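Local coordinates for protein PilM (Pseudomonas aeruginosa, PDB 3HG9) that is of unknown function but, as a plasmid-encoded member of the PilM family, probably takes part in building or operating a pilus, at residues R56-I61 / Y67-S72; A16-L21 / A49-P54; G91-G96 / I108-P113. One frame throughout, in Å; residues are numbered along the deposited sequence.

Contact 1 (R56-I61 / Y67-S72)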
loop_
_atom_site.group_PDB
_atom_site.type_symbol
_atom_site.label_atom_id
_atom_site.label_comp_id
_atom_site.label_asym_id
_atom_site.label_seq_id
_atom_site.Cartn_x
_atom_site.Cartn_y
_atom_site.Cartn_z
ATOM N N ARG B 56 -13.990 16.392 11.031
ATOM C CA ARG B 56 -12.676 16.046 11.543
ATOM C C ARG B 56 -11.679 15.384 10.548
ATOM O O ARG B 56 -10.684 14.816 11.000
ATOM C CB ARG B 56 -12.896 15.157 12.768
ATOM C CG ARG B 56 -14.300 14.386 12.872
ATOM C CD ARG B 56 -15.225 14.149 11.543
ATOM N NE ARG B 56 -16.275 15.133 11.624
ATOM C CZ ARG B 56 -17.446 14.931 12.203
ATOM N NH1 ARG B 56 -17.719 13.708 12.673
ATOM N NH2 ARG B 56 -18.357 15.954 12.288
ATOM N N LEU B 57 -11.900 15.505 9.229
ATOM C CA LEU B 57 -10.888 15.052 8.215
ATOM C C LEU B 57 -9.610 15.837 8.332
ATOM O O LEU B 57 -9.497 17.009 7.879
ATOM C CB LEU B 57 -11.353 15.185 6.755
ATOM C CG LEU B 57 -11.031 14.059 5.772
ATOM C CD1 LEU B 57 -11.515 14.469 4.348
ATOM C CD2 LEU B 57 -9.627 13.498 5.770
ATOM N N GLN B 58 -8.637 15.158 8.906
ATOM C CA GLN B 58 -7.402 15.788 9.252
ATOM C C GLN B 58 -6.367 15.108 8.456
ATOM O O GLN B 58 -6.569 13.979 8.088
ATOM C CB GLN B 58 -7.175 15.627 10.759
ATOM C CG GLN B 58 -8.053 16.609 11.599
ATOM C CD GLN B 58 -7.524 16.723 12.991
ATOM O OE1 GLN B 58 -8.109 16.138 13.932
ATOM N NE2 GLN B 58 -6.329 17.365 13.131
ATOM N N GLY B 59 -5.274 15.792 8.168
ATOM C CA GLY B 59 -4.184 15.168 7.481
ATOM C C GLY B 59 -2.914 15.635 8.128
ATOM O O GLY B 59 -2.960 16.656 8.788
ATOM N N TYR B 60 -1.794 14.906 7.916
ATOM C CA TYR B 60 -0.455 15.228 8.459
ATOM C C TYR B 60 0.612 14.734 7.457
ATOM O O TYR B 60 0.323 13.981 6.513
ATOM C CB TYR B 60 -0.271 14.530 9.830
ATOM C CG TYR B 60 0.774 15.103 10.788
ATOM C CD1 TYR B 60 0.665 16.422 11.251
ATOM C CD2 TYR B 60 1.841 14.325 11.278
ATOM C CE1 TYR B 60 1.613 16.974 12.135
ATOM C CE2 TYR B 60 2.785 14.866 12.170
ATOM C CZ TYR B 60 2.654 16.206 12.597
ATOM O OH TYR B 60 3.530 16.845 13.464
ATOM N N ILE B 61 1.851 15.132 7.636
ATOM C CA ILE B 61 2.882 14.513 6.861
ATOM C C ILE B 61 3.915 14.314 7.923
ATOM O O ILE B 61 3.947 15.043 8.958
ATOM C CB ILE B 61 3.389 15.397 5.680
ATOM C CG1 ILE B 61 2.258 15.597 4.670
ATOM C CG2 ILE B 61 4.608 14.758 4.948
ATOM C CD1 ILE B 61 2.483 16.657 3.635
ATOM N N TYR B 67 -0.534 11.089 6.065
ATOM C CA TYR B 67 -1.657 10.429 6.640
ATOM C C TYR B 67 -2.907 11.302 6.580
ATOM O O TYR B 67 -2.834 12.517 6.775
ATOM C CB TYR B 67 -1.346 10.180 8.079
ATOM C CG TYR B 67 0.067 9.788 8.363
ATOM C CD1 TYR B 67 0.344 8.591 9.005
ATOM C CD2 TYR B 67 1.126 10.609 8.035
ATOM C CE1 TYR B 67 1.669 8.201 9.329
ATOM C CE2 TYR B 67 2.436 10.225 8.332
ATOM C CZ TYR B 67 2.706 9.026 8.988
ATOM O OH TYR B 67 4.039 8.623 9.285
ATOM N N ALA B 68 -4.063 10.698 6.366
ATOM C CA ALA B 68 -5.312 11.445 6.490
ATOM C C ALA B 68 -6.149 10.719 7.528
ATOM O O ALA B 68 -6.211 9.487 7.456
ATOM C CB ALA B 68 -6.052 11.468 5.113
ATOM N N PHE B 69 -6.743 11.420 8.501
ATOM C CA PHE B 69 -7.413 10.723 9.589
ATOM C C PHE B 69 -8.640 11.390 10.161
ATOM O O PHE B 69 -8.670 12.594 10.370
ATOM C CB PHE B 69 -6.443 10.440 10.740
ATOM C CG PHE B 69 -5.670 11.640 11.224
ATOM C CD1 PHE B 69 -6.100 12.361 12.351
ATOM C CD2 PHE B 69 -4.472 12.014 10.577
ATOM C CE1 PHE B 69 -5.383 13.452 12.814
ATOM C CE2 PHE B 69 -3.728 13.118 11.013
ATOM C CZ PHE B 69 -4.187 13.860 12.157
ATOM N N ILE B 70 -9.664 10.584 10.400
ATOM C CA ILE B 70 -10.790 11.027 11.192
ATOM C C ILE B 70 -10.541 10.648 12.634
ATOM O O ILE B 70 -10.547 9.477 13.003
ATOM C CB ILE B 70 -12.156 10.567 10.658
ATOM C CG1 ILE B 70 -12.662 11.626 9.687
ATOM C CG2 ILE B 70 -13.231 10.530 11.770
ATOM C CD1 ILE B 70 -12.183 11.472 8.281
ATOM N N ALA B 71 -10.314 11.704 13.415
ATOM C CA ALA B 71 -9.900 11.675 14.817
ATOM C C ALA B 71 -10.774 10.806 15.749
ATOM O O ALA B 71 -10.225 10.122 16.664
ATOM C CB ALA B 71 -9.758 13.128 15.353
ATOM N N SER B 72 -12.092 10.800 15.565
ATOM C CA SER B 72 -12.890 9.826 16.308
ATOM C C SER B 72 -14.065 9.305 15.471
ATOM O O SER B 72 -15.067 10.014 15.225
ATOM C CB SER B 72 -13.266 10.316 17.738
ATOM O OG SER B 72 -13.650 11.692 17.779
#

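Contact 2 (A16-L21 / A49-P54)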
loop_
_atom_site.group_PDB
_atom_site.type_symbol
_atom_site.label_atom_id
_atom_site.label_comp_id
_atom_site.label_asym_id
_atom_site.label_seq_id
_atom_site.Cartn_x
_atom_site.Cartn_y
_atom_site.Cartn_z
ATOM N N ALA B 16 -15.684 7.947 3.430
ATOM C CA ALA B 16 -14.438 7.201 3.228
ATOM C C ALA B 16 -13.774 7.641 1.931
ATOM O O ALA B 16 -12.582 7.916 1.911
ATOM C CB ALA B 16 -14.733 5.684 3.190
ATOM N N ARG B 17 -14.566 7.705 0.866
ATOM C CA ARG B 17 -14.222 8.358 -0.383
ATOM C C ARG B 17 -13.631 9.821 -0.265
ATOM O O ARG B 17 -12.590 10.122 -0.887
ATOM C CB ARG B 17 -15.450 8.297 -1.327
ATOM C CG ARG B 17 -15.516 6.981 -2.200
ATOM C CD ARG B 17 -16.647 7.036 -3.266
ATOM N NE ARG B 17 -16.349 6.502 -4.620
ATOM C CZ ARG B 17 -16.465 5.218 -4.999
ATOM N NH1 ARG B 17 -16.876 4.285 -4.137
ATOM N NH2 ARG B 17 -16.157 4.836 -6.246
ATOM N N SER B 18 -14.238 10.690 0.543
ATOM C CA SER B 18 -13.666 12.032 0.801
ATOM C C SER B 18 -12.294 11.917 1.506
ATOM O O SER B 18 -11.293 12.522 1.085
ATOM C CB SER B 18 -14.635 12.853 1.685
ATOM O OG SER B 18 -15.966 12.842 1.131
ATOM N N LEU B 19 -12.237 11.120 2.566
ATOM C CA LEU B 19 -10.959 10.815 3.118
ATOM C C LEU B 19 -9.936 10.439 2.000
ATOM O O LEU B 19 -8.853 11.041 1.898
ATOM C CB LEU B 19 -11.111 9.685 4.133
ATOM C CG LEU B 19 -9.799 9.477 4.905
ATOM C CD1 LEU B 19 -10.158 9.117 6.360
ATOM C CD2 LEU B 19 -8.913 8.360 4.330
ATOM N N LEU B 20 -10.271 9.456 1.160
ATOM C CA LEU B 20 -9.258 8.932 0.200
ATOM C C LEU B 20 -8.842 10.058 -0.715
ATOM O O LEU B 20 -7.634 10.262 -1.059
ATOM C CB LEU B 20 -9.821 7.771 -0.619
ATOM C CG LEU B 20 -9.886 6.685 0.392
ATOM C CD1 LEU B 20 -10.410 5.392 -0.168
ATOM C CD2 LEU B 20 -8.474 6.540 1.060
ATOM N N LEU B 21 -9.847 10.829 -1.073
ATOM C CA LEU B 21 -9.616 11.918 -1.962
ATOM C C LEU B 21 -8.712 12.987 -1.329
ATOM O O LEU B 21 -7.861 13.574 -2.015
ATOM C CB LEU B 21 -10.960 12.486 -2.306
ATOM C CG LEU B 21 -10.965 13.644 -3.248
ATOM C CD1 LEU B 21 -12.404 13.635 -3.717
ATOM C CD2 LEU B 21 -10.575 14.964 -2.540
ATOM N N ALA B 49 -13.444 22.621 -6.052
ATOM C CA ALA B 49 -14.309 23.725 -5.782
ATOM C C ALA B 49 -15.373 23.255 -4.829
ATOM O O ALA B 49 -15.477 23.760 -3.685
ATOM C CB ALA B 49 -14.933 24.262 -7.106
ATOM N N TRP B 50 -16.121 22.256 -5.311
ATOM C CA TRP B 50 -17.317 21.729 -4.613
ATOM C C TRP B 50 -17.050 21.121 -3.230
ATOM O O TRP B 50 -17.923 21.137 -2.358
ATOM C CB TRP B 50 -17.970 20.646 -5.459
ATOM C CG TRP B 50 -17.023 19.715 -6.231
ATOM C CD1 TRP B 50 -16.594 19.860 -7.547
ATOM C CD2 TRP B 50 -16.486 18.449 -5.782
ATOM N NE1 TRP B 50 -15.807 18.771 -7.920
ATOM C CE2 TRP B 50 -15.711 17.908 -6.850
ATOM C CE3 TRP B 50 -16.560 17.731 -4.566
ATOM C CZ2 TRP B 50 -15.029 16.681 -6.736
ATOM C CZ3 TRP B 50 -15.877 16.526 -4.455
ATOM C CH2 TRP B 50 -15.141 15.999 -5.545
ATOM N N PHE B 51 -15.853 20.550 -3.058
ATOM C CA PHE B 51 -15.479 19.869 -1.827
ATOM C C PHE B 51 -15.397 20.845 -0.690
ATOM O O PHE B 51 -14.579 21.789 -0.750
ATOM C CB PHE B 51 -14.107 19.251 -2.010
ATOM C CG PHE B 51 -13.784 18.202 -1.029
ATOM C CD1 PHE B 51 -14.449 16.981 -1.068
ATOM C CD2 PHE B 51 -12.769 18.394 -0.081
ATOM C CE1 PHE B 51 -14.149 16.000 -0.176
ATOM C CE2 PHE B 51 -12.472 17.393 0.885
ATOM C CZ PHE B 51 -13.138 16.197 0.810
ATOM N N ARG B 52 -16.225 20.585 0.330
ATOM C CA ARG B 52 -16.280 21.282 1.624
ATOM C C ARG B 52 -15.740 20.256 2.632
ATOM O O ARG B 52 -16.474 19.370 3.091
ATOM C CB ARG B 52 -17.742 21.630 1.971
ATOM C CG ARG B 52 -18.235 23.160 1.755
ATOM C CD ARG B 52 -18.079 24.045 3.073
ATOM N NE ARG B 52 -16.881 24.948 3.148
ATOM C CZ ARG B 52 -15.625 24.617 3.530
ATOM N NH1 ARG B 52 -15.304 23.375 3.899
ATOM N NH2 ARG B 52 -14.672 25.547 3.558
ATOM N N LYS B 53 -14.443 20.294 2.937
ATOM C CA LYS B 53 -13.885 19.274 3.807
ATOM C C LYS B 53 -14.665 19.332 5.113
ATOM O O LYS B 53 -15.014 20.423 5.547
ATOM C CB LYS B 53 -12.372 19.500 4.035
ATOM C CG LYS B 53 -11.593 18.331 4.749
ATOM C CD LYS B 53 -11.441 18.566 6.265
ATOM C CE LYS B 53 -10.284 19.522 6.615
ATOM N NZ LYS B 53 -10.418 20.952 6.230
ATOM N N PRO B 54 -14.970 18.159 5.702
ATOM C CA PRO B 54 -15.579 18.129 6.999
ATOM C C PRO B 54 -14.532 17.890 8.026
ATOM O O PRO B 54 -14.093 16.733 8.198
ATOM C CB PRO B 54 -16.437 16.883 6.965
ATOM C CG PRO B 54 -15.877 16.047 5.893
ATOM C CD PRO B 54 -14.982 16.843 5.056
#

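Contact 3 (G91-G96 / I108-P113)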
loop_
_atom_site.group_PDB
_atom_site.type_symbol
_atom_site.label_atom_id
_atom_site.label_comp_id
_atom_site.label_asym_id
_atom_site.label_seq_id
_atom_site.Cartn_x
_atom_site.Cartn_y
_atom_site.Cartn_z
ATOM N N GLY B 91 8.629 -6.502 1.026
ATOM C CA GLY B 91 9.586 -6.859 2.061
ATOM C C GLY B 91 9.972 -8.328 1.890
ATOM O O GLY B 91 9.411 -9.035 1.042
ATOM N N VAL B 92 10.929 -8.780 2.706
ATOM C CA VAL B 92 11.570 -10.091 2.569
ATOM C C VAL B 92 10.805 -11.042 3.443
ATOM O O VAL B 92 10.341 -10.616 4.514
ATOM C CB VAL B 92 13.001 -10.015 3.104
ATOM C CG1 VAL B 92 13.639 -11.460 3.335
ATOM C CG2 VAL B 92 13.839 -9.093 2.213
ATOM N N ARG B 93 10.673 -12.300 2.991
ATOM C CA ARG B 93 9.919 -13.314 3.728
ATOM C C ARG B 93 10.741 -14.043 4.755
ATOM O O ARG B 93 11.479 -15.012 4.438
ATOM C CB ARG B 93 9.280 -14.352 2.807
ATOM C CG ARG B 93 8.538 -15.421 3.588
ATOM C CD ARG B 93 8.209 -16.614 2.733
ATOM N NE ARG B 93 6.843 -17.089 2.972
ATOM C CZ ARG B 93 6.514 -18.072 3.801
ATOM N NH1 ARG B 93 7.457 -18.692 4.490
ATOM N NH2 ARG B 93 5.239 -18.437 3.943
ATOM N N ARG B 94 10.573 -13.621 5.995
ATOM C CA ARG B 94 11.087 -14.367 7.130
ATOM C C ARG B 94 9.903 -15.039 7.824
ATOM O O ARG B 94 8.813 -14.464 8.030
ATOM C CB ARG B 94 11.982 -13.502 7.991
ATOM C CG ARG B 94 13.248 -13.066 7.187
ATOM C CD ARG B 94 13.969 -11.884 7.792
ATOM N NE ARG B 94 14.081 -12.065 9.240
ATOM C CZ ARG B 94 14.650 -11.213 10.089
ATOM N NH1 ARG B 94 15.191 -10.080 9.655
ATOM N NH2 ARG B 94 14.666 -11.508 11.387
ATOM N N ASN B 95 10.098 -16.320 8.099
ATOM C CA ASN B 95 9.015 -17.216 7.782
ATOM C C ASN B 95 7.845 -17.272 8.683
ATOM O O ASN B 95 7.943 -17.631 9.876
ATOM C CB ASN B 95 9.518 -18.562 7.277
ATOM C CG ASN B 95 10.193 -18.414 5.951
ATOM O OD1 ASN B 95 9.542 -18.366 4.913
ATOM N ND2 ASN B 95 11.499 -18.225 5.987
ATOM N N GLY B 96 6.737 -16.868 8.068
ATOM C CA GLY B 96 5.481 -16.585 8.746
ATOM C C GLY B 96 5.256 -15.083 8.628
ATOM O O GLY B 96 4.166 -14.553 9.058
ATOM N N ILE B 108 1.722 -12.001 7.657
ATOM C CA ILE B 108 0.683 -12.303 6.640
ATOM C C ILE B 108 0.403 -13.792 6.248
ATOM O O ILE B 108 1.284 -14.672 6.356
ATOM C CB ILE B 108 0.909 -11.546 5.292
ATOM C CG1 ILE B 108 1.686 -10.259 5.456
ATOM C CG2 ILE B 108 -0.419 -11.358 4.517
ATOM C CD1 ILE B 108 2.156 -9.769 4.108
ATOM N N ALA B 109 -0.847 -14.022 5.790
ATOM C CA ALA B 109 -1.226 -15.123 4.861
ATOM C C ALA B 109 -0.311 -15.120 3.640
ATOM O O ALA B 109 -0.671 -14.452 2.636
ATOM C CB ALA B 109 -2.696 -14.944 4.379
ATOM N N LEU B 110 0.847 -15.803 3.710
ATOM C CA LEU B 110 1.850 -15.707 2.624
ATOM C C LEU B 110 1.841 -16.998 1.815
ATOM O O LEU B 110 2.215 -18.031 2.346
ATOM C CB LEU B 110 3.283 -15.478 3.166
ATOM C CG LEU B 110 3.877 -14.110 3.528
ATOM C CD1 LEU B 110 5.293 -14.276 4.081
ATOM C CD2 LEU B 110 3.883 -13.079 2.437
ATOM N N PRO B 111 1.435 -16.954 0.526
ATOM C CA PRO B 111 1.356 -18.225 -0.194
ATOM C C PRO B 111 2.544 -19.181 0.034
ATOM O O PRO B 111 3.715 -18.750 0.229
ATOM C CB PRO B 111 1.190 -17.797 -1.663
ATOM C CG PRO B 111 0.392 -16.552 -1.551
ATOM C CD PRO B 111 0.874 -15.856 -0.290
ATOM N N ALA B 112 2.176 -20.468 0.079
ATOM C CA ALA B 112 3.078 -21.614 0.173
ATOM C C ALA B 112 4.230 -21.542 -0.856
ATOM O O ALA B 112 5.403 -21.788 -0.485
ATOM C CB ALA B 112 2.264 -22.922 -0.032
ATOM N N PRO B 113 3.911 -21.172 -2.134
ATOM C CA PRO B 113 4.911 -21.350 -3.159
ATOM C C PRO B 113 5.956 -20.292 -3.114
ATOM O O PRO B 113 7.058 -20.499 -3.631
ATOM C CB PRO B 113 4.090 -21.265 -4.450
ATOM C CG PRO B 113 2.696 -21.743 -4.036
ATOM C CD PRO B 113 2.610 -20.872 -2.751
#

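Contact 1 (R56-I61 / Y67-S72)
One face of the F69 ring is turned to the CB methylene of Q58. CB stands 3.8 Å from the centroid of the F69 ring, 23° off the ring normal and displaced toward the CE1 rim, a CH-pi contact. With chi1 at 51°, F69 CG is wedged between its own backbone N and carbonyl carbon, and the ring swings back against the partner strand. The same ring meets Y60 at its edge, where CE2 comes within 3.9 Å of Y60 CB. The two strands, 57-62 and 65-70, form an antiparallel beta hairpin in which Q58-F69 and Y60-Y67 are hydrogen-bonded pairs. F69 N gives a short, nearly straight bond of 2.6 Å to Q58 O, and Y60 N reaches Y67 O at 2.8 Å. Y67 turns the edge of its ring to the carbonyl of Y60, with CD2 3.8 Å from Y60 O. On the other face, which packs on helix 12-31, I70 CD1 rests 3.8 Å from L57 CG. Y67 to I70 also pair in antiparallel fashion with a strand of the second subunit, and I114 of that subunit packs on F69.

Contact 2 (A16-L21 / A49-P54)
The backbone N-H of L21 is bound to R17 O at 2.8 Å, a regular helical bond that holds the leucine on the flank of helix 12-31, where its side chain extends toward W50 and F51. One turn earlier along the helix, S18 points at the same loop. Its OG is hydrogen-bonded to T14 O, so the hydroxyl is turned back on its own helix while its CB methylene meets the phenylalanine. That methylene sits at the edge of the F51 ring, near its plane, 3.7 Å from CE1 and 3.8 Å from CZ. L21 approaches differently: its CD2 lies over one face of F51, 4.4 Å from CZ, a loose contact. The phenyl group is thus met at its rim by the serine and over a face by the leucine. With CG anti to the backbone N (chi1 -162°), F51 stretches straight from the loop to the helix. The other leucine methyl, CD1, comes to 4.1 Å from CH2 of W50, the two side chains reaching for each other from opposite directions, so that L21 divides its two branches between the two aromatic groups. The arrangement is apolar packing of an irregular segment on the outward flank of a helix, small in area and near the protein surface. Nearby, K53 NZ forms a salt bridge with D42. Elsewhere on the helix, A16 packs on A80 and V81 of helix 77-83, and L19 touches A121 of the second subunit; the loop itself leads into strand 57-62.

Contact 3 (G91-G96 / I108-P113)
R93 leaves its strand with CG anti to the backbone N (chi1 178°) and bends at chi3 (-137°), which carries the arginine onto L110; the leucine, with CG anti to its own carbonyl carbon, extends CD1 to meet it from the opposite direction. R93 belongs to strand 88-94, an inner strand of the four-stranded antiparallel sheet, and L110 to the loop that joins the two edge strands, 104-106 and 119-123. The single methyl L110 CD1 lies 3.4 Å from R93 NE and 3.5 Å from R93 CG, while L110 CB lies 3.6 Å from R93 NH2. G96, where the chain turns after the strand, has a positive phi, and its O lies 3.8 Å from I108 N without a hydrogen bond. Within the loop, I108 packs on L98 of strand 97-100. L110 and P111 also meet Y67 of the second subunit, whose hydroxyl forms a weak hydrogen bond with A109 O, so the loop that receives R93 also serves the dimer interface. The guanidinium adds one polar link, turning its edge to the carbonyl of L110: NH2 donates to L110 O in a weak bond of 3.4 Å at 149°.

In the fold
The three contacts divide between two parts of the chain. Contacts 1 and 2 lie side by side, with centres 12 Å apart, and join directly: I70 CD1 of the hairpin packs on L19 CD1 of helix 12-31 at 3.7 Å. Along the chain contact 2 closes before contact 1 opens, and contact 3 follows both. It belongs to the separate four-stranded sheet across the centre of the chain, its centre about 31 Å from that of contact 1 and about 36 Å from that of contact 2. Yet contacts 1 and 3 both touch the second subunit, the hairpin of one chain lying against the 108-113 loop of the other, so both parts of the chain contribute to the interface between the subunits.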